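Local coordinates for protein putative lipase/esterase (Lactobacillus plantarum WCFS1, PDB 3BXP) that is a putative carboxylesterase of the alpha/beta-hydrolase superfamily that probably hydrolyses carboxylic ester bonds, at residues M2-R7 with Q17-W22; V33-M38 with G65-V70. One frame throughout, in Å; residues are numbered along the deposited sequence.

Contact 1 (M2-R7 with Q17-W22)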
loop_
_atom_site.group_PDB
_atom_site.type_symbol
_atom_site.label_atom_id
_atom_site.label_comp_id
_atom_site.label_asym_id
_atom_site.label_seq_id
_atom_site.Cartn_x
_atom_site.Cartn_y
_atom_site.Cartn_z
HETATM N N MSE B 2 29.699 13.781 -9.366
HETATM C CA MSE B 2 29.530 12.494 -10.043
HETATM C C MSE B 2 30.259 12.486 -11.400
HETATM O O MSE B 2 30.629 13.541 -11.946
HETATM C CB MSE B 2 28.052 12.203 -10.252
HETATM C CG MSE B 2 27.506 12.828 -11.529
HETATM SE SE MSE B 2 25.653 12.622 -11.713
HETATM C CE MSE B 2 25.054 13.144 -9.947
ATOM N N GLN B 3 30.556 11.291 -11.888
ATOM C CA GLN B 3 31.057 11.115 -13.253
ATOM C C GLN B 3 29.954 10.468 -14.047
ATOM O O GLN B 3 29.360 9.501 -13.602
ATOM C CB GLN B 3 32.303 10.215 -13.313
ATOM C CG GLN B 3 33.575 10.695 -12.595
ATOM C CD GLN B 3 34.663 9.620 -12.683
ATOM O OE1 GLN B 3 34.642 8.787 -13.594
ATOM N NE2 GLN B 3 35.577 9.603 -11.723
ATOM N N VAL B 4 29.674 10.991 -15.230
ATOM C CA VAL B 4 28.693 10.360 -16.116
ATOM C C VAL B 4 29.453 9.477 -17.135
ATOM O O VAL B 4 30.398 9.942 -17.756
ATOM C CB VAL B 4 27.821 11.429 -16.856
ATOM C CG1 VAL B 4 26.750 10.731 -17.738
ATOM C CG2 VAL B 4 27.182 12.389 -15.843
ATOM N N GLU B 5 29.029 8.215 -17.333
ATOM C CA GLU B 5 29.646 7.308 -18.326
ATOM C C GLU B 5 28.552 6.749 -19.215
ATOM O O GLU B 5 27.669 6.083 -18.762
ATOM C CB GLU B 5 30.349 6.148 -17.613
ATOM C CG GLU B 5 30.944 5.139 -18.564
ATOM C CD GLU B 5 31.851 4.138 -17.900
ATOM O OE1 GLU B 5 31.961 4.082 -16.647
ATOM O OE2 GLU B 5 32.473 3.389 -18.649
ATOM N N GLN B 6 28.640 7.004 -20.514
ATOM C CA GLN B 6 27.708 6.438 -21.485
ATOM C C GLN B 6 28.386 5.229 -22.108
ATOM O O GLN B 6 29.571 5.276 -22.428
ATOM C CB GLN B 6 27.466 7.434 -22.641
ATOM C CG GLN B 6 27.209 8.843 -22.283
ATOM C CD GLN B 6 25.868 9.027 -21.736
ATOM O OE1 GLN B 6 25.046 8.099 -21.737
ATOM N NE2 GLN B 6 25.592 10.231 -21.265
ATOM N N ARG B 7 27.658 4.120 -22.264
ATOM C CA ARG B 7 28.190 2.958 -22.955
ATOM C C ARG B 7 27.117 2.242 -23.725
ATOM O O ARG B 7 25.936 2.294 -23.367
ATOM C CB ARG B 7 28.759 1.892 -21.996
ATOM C CG ARG B 7 29.932 2.297 -21.087
ATOM C CD ARG B 7 31.317 2.263 -21.756
ATOM N NE ARG B 7 31.692 0.969 -22.315
ATOM C CZ ARG B 7 32.470 0.077 -21.711
ATOM N NH1 ARG B 7 32.944 0.323 -20.502
ATOM N NH2 ARG B 7 32.766 -1.075 -22.313
ATOM N N GLN B 17 21.836 0.380 -24.666
ATOM C CA GLN B 17 22.535 1.505 -24.077
ATOM C C GLN B 17 22.229 1.748 -22.617
ATOM O O GLN B 17 21.090 1.709 -22.145
ATOM C CB GLN B 17 22.302 2.760 -24.885
ATOM C CG GLN B 17 23.045 2.697 -26.221
ATOM C CD GLN B 17 22.656 3.820 -27.119
ATOM O OE1 GLN B 17 21.535 4.315 -27.036
ATOM N NE2 GLN B 17 23.572 4.239 -27.992
ATOM N N ILE B 18 23.306 2.049 -21.915
ATOM C CA ILE B 18 23.217 2.368 -20.511
ATOM C C ILE B 18 23.922 3.702 -20.281
ATOM O O ILE B 18 24.832 4.085 -21.035
ATOM C CB ILE B 18 23.894 1.291 -19.656
ATOM C CG1 ILE B 18 25.422 1.362 -19.843
ATOM C CG2 ILE B 18 23.271 -0.095 -19.932
ATOM C CD1 ILE B 18 26.208 0.476 -18.822
ATOM N N THR B 19 23.514 4.406 -19.243
ATOM C CA THR B 19 24.287 5.539 -18.700
ATOM C C THR B 19 24.530 5.250 -17.232
ATOM O O THR B 19 23.584 5.026 -16.456
ATOM C CB THR B 19 23.530 6.864 -18.856
ATOM O OG1 THR B 19 23.323 7.114 -20.247
ATOM C CG2 THR B 19 24.305 8.056 -18.255
ATOM N N ALA B 20 25.796 5.313 -16.838
ATOM C CA ALA B 20 26.167 5.203 -15.427
ATOM C C ALA B 20 26.467 6.558 -14.828
ATOM O O ALA B 20 27.098 7.416 -15.427
ATOM C CB ALA B 20 27.369 4.291 -15.227
ATOM N N TYR B 21 25.928 6.729 -13.651
ATOM C CA TYR B 21 26.186 7.936 -12.864
ATOM C C TYR B 21 26.893 7.509 -11.588
ATOM O O TYR B 21 26.272 6.980 -10.658
ATOM C CB TYR B 21 24.877 8.607 -12.533
ATOM C CG TYR B 21 24.056 8.986 -13.732
ATOM C CD1 TYR B 21 24.273 10.188 -14.398
ATOM C CD2 TYR B 21 23.079 8.142 -14.201
ATOM C CE1 TYR B 21 23.496 10.535 -15.487
ATOM C CE2 TYR B 21 22.287 8.497 -15.302
ATOM C CZ TYR B 21 22.514 9.700 -15.919
ATOM O OH TYR B 21 21.729 10.034 -16.993
ATOM N N TRP B 22 28.209 7.718 -11.600
ATOM C CA TRP B 22 29.082 7.283 -10.533
ATOM C C TRP B 22 29.232 8.376 -9.526
ATOM O O TRP B 22 29.766 9.438 -9.817
ATOM C CB TRP B 22 30.453 6.859 -11.085
ATOM C CG TRP B 22 30.460 5.840 -12.112
ATOM C CD1 TRP B 22 30.933 5.969 -13.408
ATOM C CD2 TRP B 22 30.004 4.465 -12.001
ATOM N NE1 TRP B 22 30.797 4.785 -14.078
ATOM C CE2 TRP B 22 30.211 3.854 -13.261
ATOM C CE3 TRP B 22 29.433 3.710 -10.976
ATOM C CZ2 TRP B 22 29.891 2.513 -13.504
ATOM C CZ3 TRP B 22 29.080 2.390 -11.230
ATOM C CH2 TRP B 22 29.347 1.794 -12.474
HETATM O O HOH W 1 22.414 9.538 -21.213
#
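Ile-18 and Arg-7 form the first pair of this antiparallel match, joined by two backbone bonds; the Ile-18 N to Arg-7 O bond measures 3.0 Å and is almost straight. Thr-19 follows in a non-hydrogen-bonded pair with Gln-6, where the side chains come together. Gln-6 bends at its second torsion (chi2 -74°), which curls the amide back alongside the threonine and brings OE1 to 2.5 Å from OG1 of Thr-19, too short for the bond's details to be trusted. A water bridges the same two residues, donating to OG1 and accepting from NE2. The methyl CG2 of Thr-19 meets CG1 of Val-4 at 3.7 Å. Ala-20 exchanges two backbone bonds with Glu-5. Beyond it, the Tyr-21 ring runs side by side with Val-4 and with the selenomethionine Met-2, whose SE lies 3.9 Å from CD1 of Tyr-21 in an oblique Met-aromatic contact. Trp-22 pairs with Gln-3 through its backbone and reaches diagonally to Glu-5: NE1 donates to OE1 at 2.9 Å, on the anti lone pair and close to the indole plane. Glu-5 is extended, CG anti to the backbone N (chi1 177°), which carries the carboxylate to the indole edge. A phenylalanine in place of Trp-22 would probably leave OE1 of Glu-5 without its indole donor and the carboxylate freer to turn. Trp-96 of helix 85-99 packs against the face bearing Glu-5, Ile-18 and Ala-20. Strands 2-9 and 16-23 form a beta hairpin at the margin of an alpha/beta-hydrolase sheet, strand 2-9 outermost.

Contact 2 (V33-M38 with G65-V70). With PGR (R-1,2-propanediol), chain L.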
loop_
_atom_site.group_PDB
_atom_site.type_symbol
_atom_site.label_atom_id
_atom_site.label_comp_id
_atom_site.label_asym_id
_atom_site.label_seq_id
_atom_site.Cartn_x
_atom_site.Cartn_y
_atom_site.Cartn_z
ATOM N N VAL B 33 34.578 4.287 0.292
ATOM C CA VAL B 33 33.287 3.832 0.831
ATOM C C VAL B 33 32.484 3.328 -0.342
ATOM O O VAL B 33 32.259 4.042 -1.319
ATOM C CB VAL B 33 32.531 4.919 1.562
ATOM C CG1 VAL B 33 31.138 4.426 1.920
ATOM C CG2 VAL B 33 33.314 5.370 2.766
ATOM N N ASP B 34 32.169 2.042 -0.317
ATOM C CA ASP B 34 31.458 1.424 -1.414
ATOM C C ASP B 34 29.984 1.734 -1.279
ATOM O O ASP B 34 29.375 1.450 -0.241
ATOM C CB ASP B 34 31.725 -0.094 -1.493
ATOM C CG ASP B 34 33.136 -0.409 -1.906
ATOM O OD1 ASP B 34 33.763 0.332 -2.697
ATOM O OD2 ASP B 34 33.619 -1.447 -1.447
ATOM N N TYR B 35 29.452 2.418 -2.275
ATOM C CA TYR B 35 28.054 2.872 -2.265
ATOM C C TYR B 35 27.158 1.824 -2.879
ATOM O O TYR B 35 27.541 1.130 -3.845
ATOM C CB TYR B 35 27.835 4.159 -3.086
ATOM C CG TYR B 35 28.614 5.366 -2.648
ATOM C CD1 TYR B 35 28.536 5.849 -1.363
ATOM C CD2 TYR B 35 29.397 6.041 -3.566
ATOM C CE1 TYR B 35 29.287 6.986 -0.991
ATOM C CE2 TYR B 35 30.105 7.160 -3.222
ATOM C CZ TYR B 35 30.057 7.632 -1.961
ATOM O OH TYR B 35 30.798 8.786 -1.702
ATOM N N PRO B 36 25.933 1.684 -2.335
ATOM C CA PRO B 36 24.914 0.944 -3.052
ATOM C C PRO B 36 24.652 1.527 -4.426
ATOM O O PRO B 36 25.049 2.638 -4.752
ATOM C CB PRO B 36 23.620 1.120 -2.180
ATOM C CG PRO B 36 24.063 1.694 -0.890
ATOM C CD PRO B 36 25.371 2.440 -1.204
ATOM N N ILE B 37 23.967 0.764 -5.266
ATOM C CA ILE B 37 23.715 1.213 -6.641
ATOM C C ILE B 37 22.311 0.797 -7.068
ATOM O O ILE B 37 21.855 -0.340 -6.814
ATOM C CB ILE B 37 24.811 0.612 -7.631
ATOM C CG1 ILE B 37 24.605 1.022 -9.108
ATOM C CG2 ILE B 37 24.838 -0.931 -7.603
ATOM C CD1 ILE B 37 25.883 1.118 -9.883
HETATM N N MSE B 38 21.642 1.715 -7.709
HETATM C CA MSE B 38 20.295 1.466 -8.237
HETATM C C MSE B 38 20.355 1.443 -9.739
HETATM O O MSE B 38 20.743 2.408 -10.368
HETATM C CB MSE B 38 19.304 2.556 -7.822
HETATM C CG MSE B 38 17.937 2.226 -8.230
HETATM SE SE MSE B 38 16.650 3.499 -7.492
HETATM C CE MSE B 38 16.908 3.107 -5.584
ATOM N N GLY B 65 23.030 9.011 -1.433
ATOM C CA GLY B 65 24.309 8.270 -1.353
ATOM C C GLY B 65 24.359 6.942 -2.088
ATOM O O GLY B 65 24.802 5.919 -1.552
HETATM N N MSE B 66 23.885 6.968 -3.327
HETATM C CA MSE B 66 23.900 5.796 -4.185
HETATM C C MSE B 66 24.389 6.134 -5.568
HETATM O O MSE B 66 24.197 7.243 -6.071
HETATM C CB MSE B 66 22.490 5.239 -4.287
HETATM C CG MSE B 66 21.933 4.862 -2.945
HETATM SE SE MSE B 66 20.123 4.137 -3.232
HETATM C CE MSE B 66 19.960 4.567 -4.811
ATOM N N HIS B 67 24.971 5.144 -6.205
ATOM C CA HIS B 67 25.216 5.233 -7.647
ATOM C C HIS B 67 23.898 4.914 -8.383
ATOM O O HIS B 67 23.026 4.262 -7.794
ATOM C CB HIS B 67 26.180 4.168 -8.058
ATOM C CG HIS B 67 27.526 4.228 -7.445
ATOM N ND1 HIS B 67 28.396 5.277 -7.640
ATOM C CD2 HIS B 67 28.189 3.303 -6.707
ATOM C CE1 HIS B 67 29.547 4.986 -7.049
ATOM N NE2 HIS B 67 29.447 3.795 -6.482
ATOM N N THR B 68 23.771 5.383 -9.631
ATOM C CA THR B 68 22.654 4.925 -10.443
ATOM C C THR B 68 23.092 4.598 -11.831
ATOM O O THR B 68 24.001 5.200 -12.371
ATOM C CB THR B 68 21.496 5.921 -10.434
ATOM O OG1 THR B 68 21.866 7.128 -11.109
ATOM C CG2 THR B 68 21.072 6.207 -9.003
ATOM N N VAL B 69 22.426 3.604 -12.417
ATOM C CA VAL B 69 22.659 3.237 -13.843
ATOM C C VAL B 69 21.290 3.166 -14.477
ATOM O O VAL B 69 20.382 2.549 -13.913
ATOM C CB VAL B 69 23.384 1.860 -14.002
ATOM C CG1 VAL B 69 23.396 1.330 -15.506
ATOM C CG2 VAL B 69 24.850 1.905 -13.436
ATOM N N VAL B 70 21.123 3.799 -15.633
ATOM C CA VAL B 70 19.875 3.674 -16.395
ATOM C C VAL B 70 20.099 2.717 -17.526
ATOM O O VAL B 70 21.084 2.852 -18.244
ATOM C CB VAL B 70 19.392 5.062 -16.908
ATOM C CG1 VAL B 70 18.110 4.875 -17.762
ATOM C CG2 VAL B 70 19.146 6.040 -15.697
HETATM C C1 PGR L . 33.312 -4.107 -4.102
HETATM C C2 PGR L . 34.810 -4.192 -4.304
HETATM C C3 PGR L . 35.510 -3.896 -2.981
HETATM O O1 PGR L . 33.146 -2.754 -3.757
HETATM O O2 PGR L . 35.046 -5.489 -4.835
#
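A beta-alpha-beta unit brings Tyr-35 to Met-38 beside Gly-65 to Val-69, helix 54-63 connecting two parallel strands. Tyr-35 meets His-67 at about a right angle: the tyrosine presents its ring edge to the imidazole face, CD2 lying 3.6 Å from CE1 of His-67, while CB of Tyr-35 sits over that face in a CH-pi contact. The imidazole's rotation is fixed from outside the pair, ND1 hydrogen-bonded to the backbone N of Leu-23 and NE2 to the backbone O of His-105. Three backbone bonds follow, His-67 N to Pro-36 O, Met-38 N to His-67 O and Val-69 N to Met-38 O, the alternating pattern of parallel strands within the doubly wound sheet of an alpha/beta hydrolase. Ile-37 sends CG1 toward the histidine, anti to its own backbone N (chi1 179°), and CD1 at its end touches CB of His-67 at 3.6 Å and CG2 of Val-69 at 3.8 Å. The selenomethionines Met-38 and Met-66 meet at their ends, and Met-61 packs on both. Gly-65, the first residue after helix 54-63 to leave helical angles, has a positive phi (98°) at which a side chain would press on the preceding carbonyl oxygen.

Along the chain the two contacts come in series: the hairpin of contact 1 is complete before strand 35-41 opens contact 2. Their centres are about 11 Å apart in one mixed sheet, where the order 2-9, 16-23, 67-72, 35-41 makes strands 16-23 and 67-72 neighbours. That antiparallel seam is closed by probable backbone hydrogen bonds, Tyr-21 N to Thr-68 O at 2.8 Å and Val-70 N to Thr-19 O at 2.9 Å, and by the edge-to-face rings of Trp-22 and His-67. The example illustrates how an alpha/beta hydrolase adds an antiparallel hairpin to its parallel core: contact 1 forms the margin, and contact 2 leads inward to strand 110-116.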